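Tryptophan decarboxylase 1 (Oryza sativa subsp. japonica, PDB 6KHO) catalyses the pyridoxal phosphate-dependent decarboxylation of L-tryptophan to tryptamine and of 5-hydroxy-L-tryptophan to serotonin in rice. Local coordinates at residues P263-A268 against A292-V297. Residues are numbered along the deposited sequence; the frame is centred on the assembly and turned at random.
Sequences PTYVCA and AAWVHV
Residues 263-268 and 294-297 run side by side as parallel strands, with Tyr265 against Trp294 and Ala268 against Val297 at the two ends of the paired region. Their axes come within 4.6 Å, at 17° to each other. Four backbone hydrogen bonds alternate between the strands. Val266 gives its N-H to Trp294 O at 2.7 Å and takes His296 N on its own O. Trp294 N to Thr264 O and Ala268 N to His296 O extend the ladder. In the first of these two bonds the donor sits 42° out of the carbonyl plane, just where the 294-297 strand begins.

Tyr265, Cys267, Trp294 and His296 share one sheet face. The Tyr265 ring and the five-membered ring of Trp294 are nearly parallel but slid apart, with centroids 5.0 Å from each other. Their nearest atoms are Tyr265 CE2 and Trp294 CD1, 3.6 Å apart. With CG anti to the backbone N (chi1 -177°), the Tyr265 ring swings over toward the neighbouring strand, and its OH comes 3.1 Å from His296 CB. That hydroxyl hydrogen-bonds to Thr182. An alanine here is likely to open a gap beside the Trp294 and His296 side chains and leave Thr182 without this partner. His296 ND1 and Trp294 NE1 both bond Ser323 OG, while His296 NE2 bonds Ser325.

The two are neighbours in the seven-stranded mixed sheet of the fold type I PLP domain. The Cys267 side chain lies about 8 Å from the bound pyridoxal phosphate. Helix 281-289 makes the beta-alpha-beta crossover between them and packs on Val266, Val295 and Val297. Helix 175-194 covers Tyr265 and Trp294 on the other face. Strands 205-210 and 323-326 flank the pair.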
loop_
_atom_site.group_PDB
_atom_site.type_symbol
_atom_site.label_atom_id
_atom_site.label_comp_id
_atom_site.label_asym_id
_atom_site.label_seq_id
_atom_site.Cartn_x
_atom_site.Cartn_y
_atom_site.Cartn_z
ATOM N N PRO A 263 24.765 -14.176 11.608
ATOM C CA PRO A 263 23.440 -14.651 11.188
ATOM C C PRO A 263 22.361 -13.803 11.837
ATOM O O PRO A 263 22.327 -13.640 13.059
ATOM C CB PRO A 263 23.399 -16.100 11.685
ATOM C CG PRO A 263 24.842 -16.464 11.910
ATOM C CD PRO A 263 25.509 -15.209 12.350
ATOM N N THR A 264 21.472 -13.270 11.004
ATOM C CA THR A 264 20.629 -12.152 11.397
ATOM C C THR A 264 19.137 -12.455 11.349
ATOM O O THR A 264 18.400 -11.961 12.208
ATOM C CB THR A 264 20.951 -10.933 10.512
ATOM O OG1 THR A 264 22.285 -10.472 10.800
ATOM C CG2 THR A 264 19.959 -9.784 10.732
ATOM N N TYR A 265 18.682 -13.299 10.423
ATOM C CA TYR A 265 17.257 -13.400 10.114
ATOM C C TYR A 265 17.028 -14.667 9.305
ATOM O O TYR A 265 17.794 -14.961 8.382
ATOM C CB TYR A 265 16.810 -12.157 9.338
ATOM C CG TYR A 265 15.330 -12.012 8.978
ATOM C CD1 TYR A 265 14.725 -12.826 8.030
ATOM C CD2 TYR A 265 14.573 -10.984 9.539
ATOM C CE1 TYR A 265 13.368 -12.636 7.683
ATOM C CE2 TYR A 265 13.230 -10.784 9.198
ATOM C CZ TYR A 265 12.636 -11.612 8.279
ATOM O OH TYR A 265 11.314 -11.372 7.927
ATOM N N VAL A 266 15.988 -15.415 9.666
ATOM C CA VAL A 266 15.564 -16.608 8.936
ATOM C C VAL A 266 14.090 -16.451 8.559
ATOM O O VAL A 266 13.267 -16.090 9.403
ATOM C CB VAL A 266 15.757 -17.890 9.775
ATOM C CG1 VAL A 266 15.310 -19.105 8.994
ATOM C CG2 VAL A 266 17.226 -18.056 10.244
ATOM N N CYS A 267 13.748 -16.755 7.305
ATOM C CA CYS A 267 12.352 -16.810 6.875
ATOM C C CYS A 267 11.926 -18.262 6.708
ATOM O O CYS A 267 12.515 -18.995 5.911
ATOM C CB CYS A 267 12.136 -16.048 5.565
ATOM S SG CYS A 267 10.358 -15.887 5.109
ATOM N N ALA A 268 10.918 -18.678 7.464
ATOM C CA ALA A 268 10.279 -19.976 7.291
ATOM C C ALA A 268 8.928 -19.772 6.622
ATOM O O ALA A 268 8.206 -18.827 6.958
ATOM C CB ALA A 268 10.085 -20.684 8.632
ATOM N N ALA A 292 20.677 -16.260 18.014
ATOM C CA ALA A 292 19.826 -15.108 18.322
ATOM C C ALA A 292 19.301 -14.450 17.049
ATOM O O ALA A 292 19.135 -13.234 16.988
ATOM C CB ALA A 292 20.551 -14.078 19.196
ATOM N N ALA A 293 19.057 -15.242 16.013
ATOM C CA ALA A 293 18.590 -14.665 14.762
ATOM C C ALA A 293 17.075 -14.474 14.806
ATOM O O ALA A 293 16.350 -15.251 15.434
ATOM C CB ALA A 293 18.978 -15.565 13.587
ATOM N N TRP A 294 16.601 -13.424 14.130
ATOM C CA TRP A 294 15.165 -13.206 13.986
ATOM C C TRP A 294 14.552 -14.308 13.126
ATOM O O TRP A 294 15.122 -14.702 12.103
ATOM C CB TRP A 294 14.921 -11.844 13.338
ATOM C CG TRP A 294 13.516 -11.348 13.327
ATOM C CD1 TRP A 294 12.473 -11.819 12.575
ATOM C CD2 TRP A 294 13.016 -10.222 14.050
ATOM N NE1 TRP A 294 11.339 -11.072 12.826
ATOM C CE2 TRP A 294 11.651 -10.083 13.719
ATOM C CE3 TRP A 294 13.590 -9.324 14.961
ATOM C CZ2 TRP A 294 10.842 -9.083 14.278
ATOM C CZ3 TRP A 294 12.788 -8.323 15.502
ATOM C CH2 TRP A 294 11.435 -8.208 15.152
ATOM N N VAL A 295 13.398 -14.821 13.547
ATOM C CA VAL A 295 12.656 -15.802 12.760
ATOM C C VAL A 295 11.301 -15.211 12.381
ATOM O O VAL A 295 10.482 -14.913 13.257
ATOM C CB VAL A 295 12.458 -17.124 13.505
ATOM C CG1 VAL A 295 11.635 -18.063 12.641
ATOM C CG2 VAL A 295 13.818 -17.765 13.816
ATOM N N HIS A 296 11.057 -15.072 11.085
ATOM C CA HIS A 296 9.749 -14.683 10.566
ATOM C C HIS A 296 9.109 -15.866 9.847
ATOM O O HIS A 296 9.784 -16.591 9.107
ATOM C CB HIS A 296 9.870 -13.497 9.614
ATOM C CG HIS A 296 8.557 -13.073 9.028
ATOM N ND1 HIS A 296 7.653 -12.303 9.722
ATOM C CD2 HIS A 296 7.986 -13.338 7.829
ATOM C CE1 HIS A 296 6.585 -12.093 8.967
ATOM N NE2 HIS A 296 6.761 -12.714 7.814
ATOM N N VAL A 297 7.815 -16.085 10.092
ATOM C CA VAL A 297 7.038 -17.107 9.394
ATOM C C VAL A 297 6.175 -16.421 8.330
ATOM O O VAL A 297 5.339 -15.563 8.647
ATOM C CB VAL A 297 6.174 -17.920 10.371
ATOM C CG1 VAL A 297 5.249 -18.871 9.600
ATOM C CG2 VAL A 297 7.057 -18.684 11.370
#